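Local coordinates for gala protein type 1, 3 or 4 (Legionella pneumophila subsp. pneumophila, PDB 4XA9) that probably binds small GTPases and stimulates their GTP hydrolysis, through a scaffold of leucine-rich repeats, at residues 119-124 and 140-145; 165-170 and 189-194. All coordinates share one frame; numbering follows the deposited sequence. Where two conformers were deposited one is given.

Interaction 1: residues 119-124 and 140-145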
loop_
_atom_site.group_PDB
_atom_site.type_symbol
_atom_site.label_atom_id
_atom_site.label_comp_id
_atom_site.label_asym_id
_atom_site.label_seq_id
_atom_site.Cartn_x
_atom_site.Cartn_y
_atom_site.Cartn_z
ATOM N N THR A 119 10.269 16.862 -3.524
ATOM C CA THR A 119 9.602 15.709 -2.927
ATOM C C THR A 119 9.483 14.555 -3.913
ATOM O O THR A 119 9.033 14.743 -5.042
ATOM C CB THR A 119 8.197 16.074 -2.426
ATOM O OG1 THR A 119 8.296 17.028 -1.365
ATOM C CG2 THR A 119 7.461 14.848 -1.932
ATOM N N LEU A 120 9.885 13.362 -3.483
ATOM C CA LEU A 120 9.801 12.182 -4.337
ATOM C C LEU A 120 9.115 11.010 -3.643
ATOM O O LEU A 120 9.561 10.538 -2.590
ATOM C CB LEU A 120 11.197 11.755 -4.805
ATOM C CG LEU A 120 11.260 10.480 -5.657
ATOM C CD1 LEU A 120 10.510 10.669 -6.969
ATOM C CD2 LEU A 120 12.692 10.045 -5.917
ATOM N N TYR A 121 8.025 10.547 -4.242
ATOM C CA TYR A 121 7.386 9.303 -3.827
ATOM C C TYR A 121 7.792 8.240 -4.825
ATOM O O TYR A 121 7.573 8.403 -6.030
ATOM C CB TYR A 121 5.861 9.432 -3.777
ATOM C CG TYR A 121 5.358 10.559 -2.903
ATOM C CD1 TYR A 121 5.103 10.357 -1.559
ATOM C CD2 TYR A 121 5.142 11.830 -3.430
ATOM C CE1 TYR A 121 4.646 11.381 -0.756
ATOM C CE2 TYR A 121 4.682 12.866 -2.635
ATOM C CZ TYR A 121 4.436 12.634 -1.298
ATOM O OH TYR A 121 3.981 13.654 -0.497
ATOM N N ALA A 122 8.397 7.161 -4.344
ATOM C CA ALA A 122 8.889 6.132 -5.247
ATOM C C ALA A 122 8.731 4.759 -4.624
ATOM O O ALA A 122 9.637 3.929 -4.697
ATOM C CB ALA A 122 10.360 6.390 -5.614
ATOM N N LEU A 123 7.579 4.535 -4.005
ATOM C CA LEU A 123 7.281 3.260 -3.363
ATOM C C LEU A 123 7.345 2.135 -4.383
ATOM O O LEU A 123 6.973 2.327 -5.545
ATOM C CB LEU A 123 5.892 3.282 -2.715
ATOM C CG LEU A 123 5.615 4.152 -1.488
ATOM C CD1 LEU A 123 5.589 5.634 -1.853
ATOM C CD2 LEU A 123 4.286 3.749 -0.863
ATOM N N TYR A 124 7.795 0.966 -3.931
ATOM C CA TYR A 124 7.836 -0.259 -4.743
ATOM C C TYR A 124 8.364 -0.044 -6.164
ATOM O O TYR A 124 7.601 -0.025 -7.121
ATOM C CB TYR A 124 6.446 -0.905 -4.808
ATOM C CG TYR A 124 6.496 -2.343 -5.276
ATOM C CD1 TYR A 124 6.961 -3.345 -4.432
ATOM C CD2 TYR A 124 6.099 -2.698 -6.563
ATOM C CE1 TYR A 124 7.027 -4.663 -4.851
ATOM C CE2 TYR A 124 6.160 -4.018 -6.993
ATOM C CZ TYR A 124 6.626 -4.993 -6.130
ATOM O OH TYR A 124 6.693 -6.308 -6.541
ATOM N N LEU A 140 16.823 16.334 -2.338
ATOM C CA LEU A 140 15.448 16.071 -1.923
ATOM C C LEU A 140 15.210 16.422 -0.460
ATOM O O LEU A 140 16.044 16.136 0.399
ATOM C CB LEU A 140 15.093 14.600 -2.173
ATOM C CG LEU A 140 14.916 14.230 -3.649
ATOM C CD1 LEU A 140 14.972 12.722 -3.848
ATOM C CD2 LEU A 140 13.597 14.795 -4.173
ATOM N N LYS A 141 14.075 17.056 -0.185
ATOM C CA LYS A 141 13.682 17.347 1.185
ATOM C C LYS A 141 12.823 16.227 1.765
ATOM O O LYS A 141 12.848 15.977 2.970
ATOM C CB LYS A 141 12.935 18.680 1.258
ATOM C CG LYS A 141 13.811 19.876 0.922
ATOM C CD LYS A 141 13.149 21.173 1.344
ATOM C CE LYS A 141 14.095 22.351 1.174
ATOM N NZ LYS A 141 13.606 23.564 1.894
ATOM N N LYS A 142 12.073 15.548 0.899
ATOM C CA LYS A 142 11.220 14.441 1.321
ATOM C C LYS A 142 11.303 13.272 0.345
ATOM O O LYS A 142 11.190 13.463 -0.866
ATOM C CB LYS A 142 9.764 14.895 1.445
ATOM C CG LYS A 142 8.784 13.749 1.719
ATOM C CD LYS A 142 7.351 14.249 1.875
ATOM C CE LYS A 142 6.395 13.089 2.150
ATOM N NZ LYS A 142 4.998 13.558 2.371
ATOM N N ILE A 143 11.502 12.068 0.876
ATOM C CA ILE A 143 11.498 10.852 0.064
ATOM C C ILE A 143 10.661 9.765 0.737
ATOM O O ILE A 143 10.803 9.504 1.938
ATOM C CB ILE A 143 12.921 10.276 -0.176
ATOM C CG1 ILE A 143 13.976 11.381 -0.263
ATOM C CG2 ILE A 143 12.954 9.441 -1.459
ATOM C CD1 ILE A 143 15.371 10.845 -0.577
ATOM N N ASP A 144 9.792 9.134 -0.045
ATOM C CA ASP A 144 9.029 7.980 0.406
ATOM C C ASP A 144 9.492 6.771 -0.391
ATOM O O ASP A 144 9.325 6.727 -1.615
ATOM C CB ASP A 144 7.526 8.219 0.233
ATOM C CG ASP A 144 6.668 7.164 0.936
ATOM O OD1 ASP A 144 7.102 5.992 1.034
ATOM O OD2 ASP A 144 5.546 7.507 1.376
ATOM N N LEU A 145 10.072 5.795 0.300
ATOM C CA LEU A 145 10.671 4.640 -0.361
ATOM C C LEU A 145 10.102 3.300 0.103
ATOM O O LEU A 145 10.775 2.277 -0.007
ATOM C CB LEU A 145 12.189 4.643 -0.142
ATOM C CG LEU A 145 12.928 5.787 -0.824
ATOM C CD1 LEU A 145 14.385 5.857 -0.372
ATOM C CD2 LEU A 145 12.824 5.629 -2.343
#
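Y121 and K142 meet at their polar ends on the face of the sheet that also carries T119 and D144. K142 NZ donates a hydrogen bond to Y121 OH over 3.0 Å. The lysine gets there fully extended, with CG anti to the backbone N (chi1 173°). The tyrosine leans back toward the start of its own strand because its CG lies beside the backbone N (chi1 -55°). The ring therefore passes close to the lysine chain, and K142 CE lies 3.8 Å from Y121 CE1. T119 runs along the near part of this chain: its OG1 faces K142 CB and its CG2 meets K142 CD at 3.9 Å. At the other end of the ring, D144 CB sits 3.7 Å from Y121 CD1. The ring and carboxylate planes are 50° apart. L123 curls in from the following turn and lays CD1 3.3 Å from D144 OD1. That oxygen accepts the N-H of C146, which helps to fix the carboxylate.

L120 points to the opposite face, where L120 CB rests 3.9 Å from L140 CD2. A looser contact follows between A122 CB and L145 CD2. The backbones form a parallel ladder in which L120 bonds twice, N to K142 O and O to D144 N. A122 N continues it to D144 O.

L140 and L145 also touch L135 of helix 129-135, which links the two strands as a beta-alpha-beta crossover. N148 ND2 bridges the two segments by bonding to A122 O and L145 O. The face with Y121 and D144 is turned to a chain of another protein. Strand 95-97 flanks strand 119-121 on one side, and strand 166-168 adjoins strand 142-144.

Interaction 2: residues 165-170 and 189-194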
loop_
_atom_site.group_PDB
_atom_site.type_symbol
_atom_site.label_atom_id
_atom_site.label_comp_id
_atom_site.label_asym_id
_atom_site.label_seq_id
_atom_site.Cartn_x
_atom_site.Cartn_y
_atom_site.Cartn_z
ATOM N N LYS A 165 14.475 16.128 5.042
ATOM C CA LYS A 165 13.749 16.481 6.262
ATOM C C LYS A 165 12.725 15.408 6.615
ATOM O O LYS A 165 12.398 15.197 7.783
ATOM C CB LYS A 165 13.052 17.833 6.105
ATOM C CG LYS A 165 14.002 19.012 5.999
ATOM C CD LYS A 165 14.733 19.241 7.309
ATOM C CE LYS A 165 15.706 20.404 7.204
ATOM N NZ LYS A 165 16.800 20.133 6.228
ATOM N N GLU A 166 12.208 14.735 5.596
ATOM C CA GLU A 166 11.216 13.698 5.820
ATOM C C GLU A 166 11.557 12.437 5.043
ATOM O O GLU A 166 11.727 12.470 3.829
ATOM C CB GLU A 166 9.826 14.209 5.439
ATOM C CG GLU A 166 9.383 15.387 6.290
ATOM C CD GLU A 166 8.061 15.968 5.859
ATOM O OE1 GLU A 166 7.908 16.280 4.659
ATOM O OE2 GLU A 166 7.174 16.109 6.725
ATOM N N LEU A 167 11.660 11.323 5.756
ATOM C CA LEU A 167 11.991 10.053 5.135
ATOM C C LEU A 167 10.975 8.971 5.528
ATOM O O LEU A 167 10.764 8.694 6.707
ATOM C CB LEU A 167 13.417 9.634 5.524
ATOM C CG LEU A 167 13.911 8.302 4.969
ATOM C CD1 LEU A 167 13.855 8.310 3.452
ATOM C CD2 LEU A 167 15.326 8.007 5.454
ATOM N N ILE A 168 10.339 8.381 4.524
ATOM C CA ILE A 168 9.407 7.276 4.715
ATOM C C ILE A 168 10.048 6.049 4.098
ATOM O O ILE A 168 10.318 6.028 2.893
ATOM C CB ILE A 168 8.024 7.533 4.040
ATOM C CG1 ILE A 168 7.647 9.012 4.104
ATOM C CG2 ILE A 168 6.924 6.650 4.640
ATOM C CD1 ILE A 168 7.317 9.481 5.461
ATOM N N ALA A 169 10.300 5.030 4.911
ATOM C CA ALA A 169 10.982 3.841 4.421
ATOM C C ALA A 169 10.502 2.590 5.153
ATOM O O ALA A 169 11.291 1.887 5.788
ATOM C CB ALA A 169 12.493 4.004 4.565
ATOM N N SER A 170 9.203 2.318 5.053
ATOM C CA SER A 170 8.612 1.147 5.694
ATOM C C SER A 170 8.707 -0.067 4.777
ATOM O O SER A 170 8.594 0.069 3.562
ATOM C CB SER A 170 7.147 1.410 6.069
ATOM O OG SER A 170 7.026 2.450 7.029
ATOM N N THR A 189 12.952 15.498 10.567
ATOM C CA THR A 189 11.898 15.897 11.493
ATOM C C THR A 189 10.766 14.877 11.490
ATOM O O THR A 189 9.958 14.829 12.409
ATOM C CB THR A 189 11.325 17.279 11.139
ATOM O OG1 THR A 189 10.747 17.237 9.828
ATOM C CG2 THR A 189 12.416 18.335 11.177
ATOM N N LEU A 190 10.718 14.064 10.445
ATOM C CA LEU A 190 9.726 13.009 10.317
ATOM C C LEU A 190 10.415 11.767 9.772
ATOM O O LEU A 190 11.077 11.815 8.740
ATOM C CB LEU A 190 8.570 13.455 9.408
ATOM C CG LEU A 190 7.313 12.583 9.306
ATOM C CD1 LEU A 190 6.089 13.415 8.953
ATOM C CD2 LEU A 190 7.507 11.519 8.263
ATOM N N LEU A 191 10.272 10.656 10.479
ATOM C CA LEU A 191 10.875 9.404 10.047
ATOM C C LEU A 191 9.894 8.261 10.260
ATOM O O LEU A 191 9.347 8.083 11.348
ATOM C CB LEU A 191 12.189 9.152 10.799
ATOM C CG LEU A 191 12.985 7.868 10.538
ATOM C CD1 LEU A 191 13.406 7.753 9.077
ATOM C CD2 LEU A 191 14.204 7.830 11.456
ATOM N N ILE A 192 9.651 7.501 9.203
ATOM C CA ILE A 192 8.744 6.369 9.281
ATOM C C ILE A 192 9.482 5.114 8.853
ATOM O O ILE A 192 9.982 5.036 7.726
ATOM C CB ILE A 192 7.498 6.589 8.405
ATOM C CG1 ILE A 192 6.713 7.806 8.917
ATOM C CG2 ILE A 192 6.628 5.328 8.379
ATOM C CD1 ILE A 192 5.408 8.087 8.160
ATOM N N LEU A 193 9.557 4.147 9.765
ATOM C CA LEU A 193 10.289 2.906 9.542
ATOM C C LEU A 193 9.481 1.699 9.992
ATOM O O LEU A 193 9.980 0.848 10.735
ATOM C CB LEU A 193 11.633 2.925 10.281
ATOM C CG LEU A 193 12.701 3.889 9.752
ATOM C CD1 LEU A 193 13.869 3.993 10.725
ATOM C CD2 LEU A 193 13.189 3.442 8.377
ATOM N N GLY A 194 8.254 1.611 9.552
ATOM C CA GLY A 194 7.394 0.521 9.871
ATOM C C GLY A 194 7.723 -0.762 9.128
ATOM O O GLY A 194 8.336 -0.735 8.114
HETATM O O HOH W 1 7.695 17.051 9.894
#
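The axes of strands 166-168 and 190-192 run nearly parallel, 4.9 Å apart at their closest, with L167 bonded through N to L190 O and through O to I192 N, and with A169 N to I192 O and T189 N to K165 O at the ends. I168 carries much of the side-chain contact. Its chi2 of -70° bends CD1 across toward the other strand. There I168 CD1 lies tightly against L190 CD2, at 3.5 Å. The same methyl meets I192 CD1 at 3.6 Å, and the two isoleucines stand side by side. E166 crosses L190 at a slant, and E166 OE2 comes 3.7 Å from L190 CD1.

On the reverse face L167 and L191 point the same way, with L167 CB 4.0 Å from L191 CD1. Further on, A169 CB touches L193 CD2 at 3.9 Å. L167, L191 and L193 all pack on L182 of helix 176-184.

S170 OG accepts the N-H of G194 over 2.9 Å in a bent bond (135°). This oxygen also bonds to the backbone of a chain of another protein. It is packed closely against I192 CG2 as well.

N196 ND2 bonds to A169 O and weakly to L193 O, while N220 ND2 takes L193 O in turn. Inward leucines, a short parallel strand in each turn and side-chain amides tying successive turns are hallmarks of the leucine-rich repeat solenoid.

How the interactions relate
Interactions 1 and 2 are successive parts of one leucine-rich repeat sheet, with centres about 10 Å apart. Strands 142-144 and 166-168 are neighbours and join them directly. Two probable backbone hydrogen bonds cross this seam: L145 N to I168 O, and K141 O to K165 N, each 2.6 Å. Side chains continue across it. D144 CG packs 3.4 Å from I168 CB, and K142 CD lies 3.5 Å from E166 OE1. K142 and D144 thus touch side chains on both flanking strands. Both contacts offer this face to a chain of another protein, which is reached by Y121, D144, I168 and S170 among others. Helices 129-135 and 176-184 both lie behind the sheet, touched by L140 and L145 and by L167 and L191.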